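Local coordinates for protein ribosomal RNA small subunit methyltransferase Nep1 (Archaeoglobus fulgidus, PDB 3O7B) that probably methylates N1 of a pseudouridine in 16S rRNA during ribosome biogenesis, acting as a homodimeric SPOUT-class enzyme that uses S-adenosyl-L-methionine, at residues Phe181-Ile193 against Val227-Arg239. Sequence-based numbering, arbitrary orientation.
With SAH (S-adenosyl-L-homocysteine), chain C.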
loop_
_atom_site.group_PDB
_atom_site.type_symbol
_atom_site.label_atom_id
_atom_site.label_comp_id
_atom_site.label_asym_id
_atom_site.label_seq_id
_atom_site.Cartn_x
_atom_site.Cartn_y
_atom_site.Cartn_z
ATOM N N PHE A 181 6.919 -5.639 -23.563
ATOM C CA PHE A 181 5.717 -4.953 -23.079
ATOM C C PHE A 181 5.027 -4.091 -24.133
ATOM O O PHE A 181 3.801 -3.978 -24.135
ATOM C CB PHE A 181 6.002 -4.159 -21.798
ATOM C CG PHE A 181 5.969 -5.001 -20.555
ATOM C CD1 PHE A 181 4.752 -5.346 -19.966
ATOM C CD2 PHE A 181 7.148 -5.468 -19.984
ATOM C CE1 PHE A 181 4.710 -6.139 -18.821
ATOM C CE2 PHE A 181 7.116 -6.262 -18.837
ATOM C CZ PHE A 181 5.894 -6.596 -18.258
ATOM N N SER A 182 5.811 -3.508 -25.037
ATOM C CA SER A 182 5.263 -2.725 -26.141
ATOM C C SER A 182 4.382 -3.588 -27.041
ATOM O O SER A 182 3.439 -3.088 -27.663
ATOM C CB SER A 182 6.383 -2.078 -26.956
ATOM O OG SER A 182 7.269 -3.059 -27.459
ATOM N N GLU A 183 4.692 -4.882 -27.100
ATOM C CA GLU A 183 3.864 -5.842 -27.828
ATOM C C GLU A 183 2.690 -6.317 -26.970
ATOM O O GLU A 183 1.562 -6.425 -27.463
ATOM C CB GLU A 183 4.695 -7.040 -28.308
ATOM C CG GLU A 183 6.004 -6.675 -29.027
ATOM C CD GLU A 183 5.811 -5.710 -30.192
ATOM O OE1 GLU A 183 4.936 -5.964 -31.054
ATOM O OE2 GLU A 183 6.545 -4.698 -30.248
ATOM N N LEU A 184 2.965 -6.592 -25.694
ATOM C CA LEU A 184 1.964 -7.103 -24.750
ATOM C C LEU A 184 0.822 -6.130 -24.510
ATOM O O LEU A 184 -0.350 -6.508 -24.541
ATOM C CB LEU A 184 2.609 -7.403 -23.399
ATOM C CG LEU A 184 3.338 -8.711 -23.125
ATOM C CD1 LEU A 184 3.737 -8.738 -21.657
ATOM C CD2 LEU A 184 2.485 -9.920 -23.468
ATOM N N LEU A 185 1.189 -4.877 -24.258
ATOM C CA LEU A 185 0.231 -3.840 -23.893
ATOM C C LEU A 185 -0.115 -2.995 -25.115
ATOM O O LEU A 185 -0.115 -1.763 -25.058
ATOM C CB LEU A 185 0.788 -2.985 -22.750
ATOM C CG LEU A 185 1.495 -3.724 -21.603
ATOM C CD1 LEU A 185 2.263 -2.740 -20.757
ATOM C CD2 LEU A 185 0.545 -4.554 -20.737
ATOM N N ASP A 186 -0.401 -3.674 -26.213
ATOM C CA ASP A 186 -0.786 -3.030 -27.434
ATOM C C ASP A 186 -2.232 -2.615 -27.315
ATOM O O ASP A 186 -2.491 -1.599 -26.728
ATOM C CB ASP A 186 -0.603 -3.954 -28.629
ATOM C CG ASP A 186 -0.316 -3.192 -29.935
ATOM O OD1 ASP A 186 -0.249 -1.965 -29.873
ATOM O OD2 ASP A 186 -0.156 -3.802 -31.027
ATOM N N GLY A 187 -3.153 -3.396 -27.891
ATOM C CA GLY A 187 -4.580 -3.041 -27.969
ATOM C C GLY A 187 -5.292 -3.046 -26.623
ATOM O O GLY A 187 -4.699 -2.713 -25.597
ATOM N N ASP A 188 -6.570 -3.418 -26.636
ATOM C CA ASP A 188 -7.346 -3.553 -25.402
ATOM C C ASP A 188 -6.864 -4.789 -24.645
ATOM O O ASP A 188 -6.998 -5.905 -25.149
ATOM C CB ASP A 188 -8.839 -3.712 -25.716
ATOM C CG ASP A 188 -9.441 -2.493 -26.410
ATOM O OD1 ASP A 188 -8.810 -1.410 -26.401
ATOM O OD2 ASP A 188 -10.562 -2.635 -26.959
ATOM N N VAL A 189 -6.327 -4.595 -23.440
ATOM C CA VAL A 189 -5.820 -5.716 -22.636
ATOM C C VAL A 189 -6.554 -5.826 -21.310
ATOM O O VAL A 189 -7.114 -4.838 -20.842
ATOM C CB VAL A 189 -4.285 -5.654 -22.381
ATOM C CG1 VAL A 189 -3.535 -5.656 -23.706
ATOM C CG2 VAL A 189 -3.893 -4.432 -21.532
ATOM N N ALA A 190 -6.582 -7.025 -20.733
ATOM C CA ALA A 190 -7.026 -7.244 -19.364
ATOM C C ALA A 190 -5.832 -7.758 -18.586
ATOM O O ALA A 190 -5.387 -8.899 -18.765
ATOM C CB ALA A 190 -8.165 -8.231 -19.304
ATOM N N VAL A 191 -5.273 -6.895 -17.738
ATOM C CA VAL A 191 -4.124 -7.218 -16.899
ATOM C C VAL A 191 -4.646 -7.892 -15.652
ATOM O O VAL A 191 -5.400 -7.271 -14.904
ATOM C CB VAL A 191 -3.366 -5.939 -16.488
ATOM C CG1 VAL A 191 -2.377 -6.239 -15.363
ATOM C CG2 VAL A 191 -2.678 -5.326 -17.678
ATOM N N CYS A 192 -4.276 -9.155 -15.426
ATOM C CA CYS A 192 -4.828 -9.961 -14.353
ATOM C C CYS A 192 -3.743 -10.350 -13.363
ATOM O O CYS A 192 -2.729 -10.980 -13.730
ATOM C CB CYS A 192 -5.509 -11.223 -14.923
ATOM S SG CYS A 192 -6.952 -10.858 -15.963
ATOM N N ILE A 193 -3.937 -9.903 -12.124
ATOM C CA ILE A 193 -2.962 -10.102 -11.062
ATOM C C ILE A 193 -3.665 -10.691 -9.847
ATOM O O ILE A 193 -4.709 -10.170 -9.402
ATOM C CB ILE A 193 -2.299 -8.737 -10.683
ATOM C CG1 ILE A 193 -1.583 -8.126 -11.902
ATOM C CG2 ILE A 193 -1.360 -8.885 -9.471
ATOM C CD1 ILE A 193 -1.203 -6.618 -11.784
ATOM N N VAL A 227 4.006 -6.532 -8.144
ATOM C CA VAL A 227 3.589 -6.852 -9.509
ATOM C C VAL A 227 2.696 -5.747 -10.067
ATOM O O VAL A 227 2.884 -5.286 -11.187
ATOM C CB VAL A 227 2.872 -8.215 -9.548
ATOM C CG1 VAL A 227 2.301 -8.470 -10.933
ATOM C CG2 VAL A 227 3.863 -9.328 -9.188
ATOM N N THR A 228 1.766 -5.270 -9.242
ATOM C CA THR A 228 0.927 -4.140 -9.646
ATOM C C THR A 228 1.782 -2.926 -10.026
ATOM O O THR A 228 1.576 -2.297 -11.054
ATOM C CB THR A 228 -0.066 -3.756 -8.535
ATOM O OG1 THR A 228 -0.905 -4.888 -8.236
ATOM C CG2 THR A 228 -0.955 -2.606 -8.969
ATOM N N SER A 229 2.750 -2.616 -9.161
ATOM C CA SER A 229 3.645 -1.486 -9.409
ATOM C C SER A 229 4.426 -1.632 -10.718
ATOM O O SER A 229 4.459 -0.719 -11.558
ATOM C CB SER A 229 4.605 -1.365 -8.227
ATOM O OG SER A 229 5.552 -0.325 -8.468
ATOM N N ARG A 230 5.067 -2.785 -10.906
ATOM C CA ARG A 230 5.875 -3.009 -12.102
ATOM C C ARG A 230 5.025 -2.993 -13.366
ATOM O O ARG A 230 5.396 -2.365 -14.355
ATOM C CB ARG A 230 6.649 -4.316 -11.996
ATOM C CG ARG A 230 7.596 -4.529 -13.164
ATOM C CD ARG A 230 8.878 -5.187 -12.678
ATOM N NE ARG A 230 9.590 -5.877 -13.752
ATOM C CZ ARG A 230 10.497 -6.829 -13.550
ATOM N NH1 ARG A 230 10.813 -7.201 -12.308
ATOM N NH2 ARG A 230 11.088 -7.412 -14.590
ATOM N N VAL A 231 3.872 -3.665 -13.325
ATOM C CA VAL A 231 3.038 -3.702 -14.513
ATOM C C VAL A 231 2.445 -2.336 -14.836
ATOM O O VAL A 231 2.399 -1.924 -15.993
ATOM C CB VAL A 231 1.947 -4.777 -14.377
ATOM C CG1 VAL A 231 1.032 -4.788 -15.596
ATOM C CG2 VAL A 231 2.578 -6.177 -14.209
ATOM N N LEU A 232 2.019 -1.603 -13.804
ATOM C CA LEU A 232 1.511 -0.257 -14.010
ATOM C C LEU A 232 2.560 0.631 -14.658
ATOM O O LEU A 232 2.273 1.394 -15.577
ATOM C CB LEU A 232 1.036 0.369 -12.686
ATOM C CG LEU A 232 0.592 1.834 -12.779
ATOM C CD1 LEU A 232 -0.594 1.992 -13.761
ATOM C CD2 LEU A 232 0.239 2.384 -11.413
ATOM N N CYS A 233 3.785 0.534 -14.167
ATOM C CA CYS A 233 4.841 1.343 -14.768
ATOM C C CYS A 233 5.068 1.027 -16.247
ATOM O O CYS A 233 5.245 1.946 -17.051
ATOM C CB CYS A 233 6.132 1.151 -14.015
ATOM S SG CYS A 233 7.407 2.239 -14.628
ATOM N N GLU A 234 5.079 -0.263 -16.591
ATOM C CA GLU A 234 5.249 -0.679 -17.997
ATOM C C GLU A 234 4.060 -0.227 -18.844
ATOM O O GLU A 234 4.206 0.210 -19.992
ATOM C CB GLU A 234 5.422 -2.196 -18.113
ATOM C CG GLU A 234 6.662 -2.749 -17.414
ATOM C CD GLU A 234 7.976 -2.481 -18.143
ATOM O OE1 GLU A 234 7.985 -1.859 -19.229
ATOM O OE2 GLU A 234 9.020 -2.911 -17.618
ATOM N N TYR A 235 2.875 -0.334 -18.263
ATOM C CA TYR A 235 1.648 0.089 -18.920
ATOM C C TYR A 235 1.676 1.573 -19.247
ATOM O O TYR A 235 1.372 1.985 -20.370
ATOM C CB TYR A 235 0.474 -0.275 -18.019
ATOM C CG TYR A 235 -0.882 0.032 -18.571
ATOM C CD1 TYR A 235 -1.608 -0.936 -19.271
ATOM C CD2 TYR A 235 -1.473 1.270 -18.345
ATOM C CE1 TYR A 235 -2.889 -0.655 -19.754
ATOM C CE2 TYR A 235 -2.736 1.568 -18.819
ATOM C CZ TYR A 235 -3.443 0.607 -19.522
ATOM O OH TYR A 235 -4.699 0.939 -20.000
ATOM N N GLU A 236 2.052 2.390 -18.266
ATOM C CA GLU A 236 2.160 3.830 -18.480
ATOM C C GLU A 236 3.247 4.185 -19.501
ATOM O O GLU A 236 3.036 5.072 -20.321
ATOM C CB GLU A 236 2.437 4.546 -17.159
ATOM C CG GLU A 236 1.314 4.486 -16.182
ATOM C CD GLU A 236 1.623 5.228 -14.905
ATOM O OE1 GLU A 236 2.816 5.475 -14.641
ATOM O OE2 GLU A 236 0.672 5.549 -14.180
ATOM N N ARG A 237 4.391 3.497 -19.446
ATOM C CA ARG A 237 5.474 3.726 -20.434
ATOM C C ARG A 237 4.950 3.648 -21.861
ATOM O O ARG A 237 5.239 4.516 -22.700
ATOM C CB ARG A 237 6.592 2.697 -20.297
ATOM C CG ARG A 237 7.563 2.907 -19.159
ATOM C CD ARG A 237 8.855 2.130 -19.435
ATOM N NE ARG A 237 9.220 1.278 -18.307
ATOM C CZ ARG A 237 10.055 0.239 -18.375
ATOM N NH1 ARG A 237 10.625 -0.100 -19.530
ATOM N NH2 ARG A 237 10.310 -0.478 -17.287
ATOM N N VAL A 238 4.188 2.593 -22.133
ATOM C CA VAL A 238 3.671 2.319 -23.471
ATOM C C VAL A 238 2.522 3.248 -23.853
ATOM O O VAL A 238 2.470 3.730 -24.989
ATOM C CB VAL A 238 3.207 0.825 -23.593
ATOM C CG1 VAL A 238 2.406 0.581 -24.868
ATOM C CG2 VAL A 238 4.392 -0.127 -23.513
ATOM N N ARG A 239 1.626 3.519 -22.900
ATOM C CA ARG A 239 0.269 4.012 -23.201
ATOM C C ARG A 239 -0.042 5.461 -22.880
ATOM O O ARG A 239 -0.934 6.057 -23.500
ATOM C CB ARG A 239 -0.784 3.108 -22.566
ATOM C CG ARG A 239 -0.811 1.740 -23.211
ATOM C CD ARG A 239 -1.646 0.780 -22.434
ATOM N NE ARG A 239 -3.074 1.039 -22.582
ATOM C CZ ARG A 239 -3.880 0.375 -23.406
ATOM N NH1 ARG A 239 -3.398 -0.595 -24.182
ATOM N NH2 ARG A 239 -5.172 0.684 -23.458
HETATM N N SAH C . 1.121 -17.904 -6.248
HETATM C CA SAH C . 1.818 -17.076 -5.221
HETATM C CB SAH C . 0.790 -16.441 -4.294
HETATM C CG SAH C . 0.183 -15.158 -4.858
HETATM S SD SAH C . 1.427 -13.884 -5.229
HETATM C C SAH C . 2.838 -17.883 -4.425
HETATM O O SAH C . 3.089 -19.051 -4.730
HETATM C "C5'" SAH C . 0.433 -12.533 -5.919
HETATM C "C4'" SAH C . 0.318 -12.428 -7.436
HETATM O "O4'" SAH C . 1.454 -11.809 -8.010
HETATM C "C3'" SAH C . 0.229 -13.755 -8.167
HETATM O "O3'" SAH C . -1.057 -14.316 -8.076
HETATM C "C2'" SAH C . 0.605 -13.346 -9.567
HETATM O "O2'" SAH C . -0.504 -12.727 -10.225
HETATM C "C1'" SAH C . 1.663 -12.285 -9.330
HETATM N N9 SAH C . 3.076 -12.745 -9.397
HETATM C C8 SAH C . 3.861 -13.193 -8.359
HETATM N N7 SAH C . 5.100 -13.470 -8.845
HETATM C C5 SAH C . 5.119 -13.174 -10.161
HETATM C C6 SAH C . 6.103 -13.265 -11.139
HETATM N N6 SAH C . 7.336 -13.712 -10.849
HETATM N N1 SAH C . 5.818 -12.878 -12.427
HETATM C C2 SAH C . 4.554 -12.427 -12.763
HETATM N N3 SAH C . 3.582 -12.348 -11.791
HETATM C C4 SAH C . 3.849 -12.723 -10.520
HETATM O O HOH W 1 -7.085 -0.100 -25.185
#
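Strand 189-193 and helix 227-239 run almost antiparallel, their axes 10.0 Å apart at 163°, while Phe-181 of the short helix 181-184 and Leu-185 just after it reach the C-terminal half of 227-239. The Phe-181 ring lies flat on Glu-234, whose CG sits 3.7 Å from the ring centroid in a CH-pi contact. The glutamate chain bends at chi2, and the carboxylate is turned so that it lies nearly parallel to the ring, 6° between planes; a salt bridge from OE2 to Arg-237 NH2 (2.8 Å) steadies it. With an alanine at Phe-181, the aliphatic part of Glu-234 would probably lose the face it lies on, leaving its carboxylate held mainly by Arg-237. Leu-185 pushes CD1 against the helix backbone, 3.4 Å from Tyr-235 CA, and its O rests against Val-238 CG1. On the strand itself, Val-191 CG1 meets Val-231 CG1 at 3.7 Å, and Ile-193 packs on Val-227, whose other methyl, CG2, lies 3.5 Å from N9 of S-adenosylhomocysteine. At the opposite end Arg-239, bent at chi3, donates from NH1 to Gly-187 O (2.9 Å, 152° at the hydrogen); NH2 reaches Asp-188 OD1 through a water, and NE forms a salt bridge with Asp-104. The helix, disulfide-linked through Cys-233 to Cys-233 of the second subunit, is thus joined to the cofactor-binding strand by an apolar core, with a guanidinium fixing the loop at one end and the adenosine packed against the other.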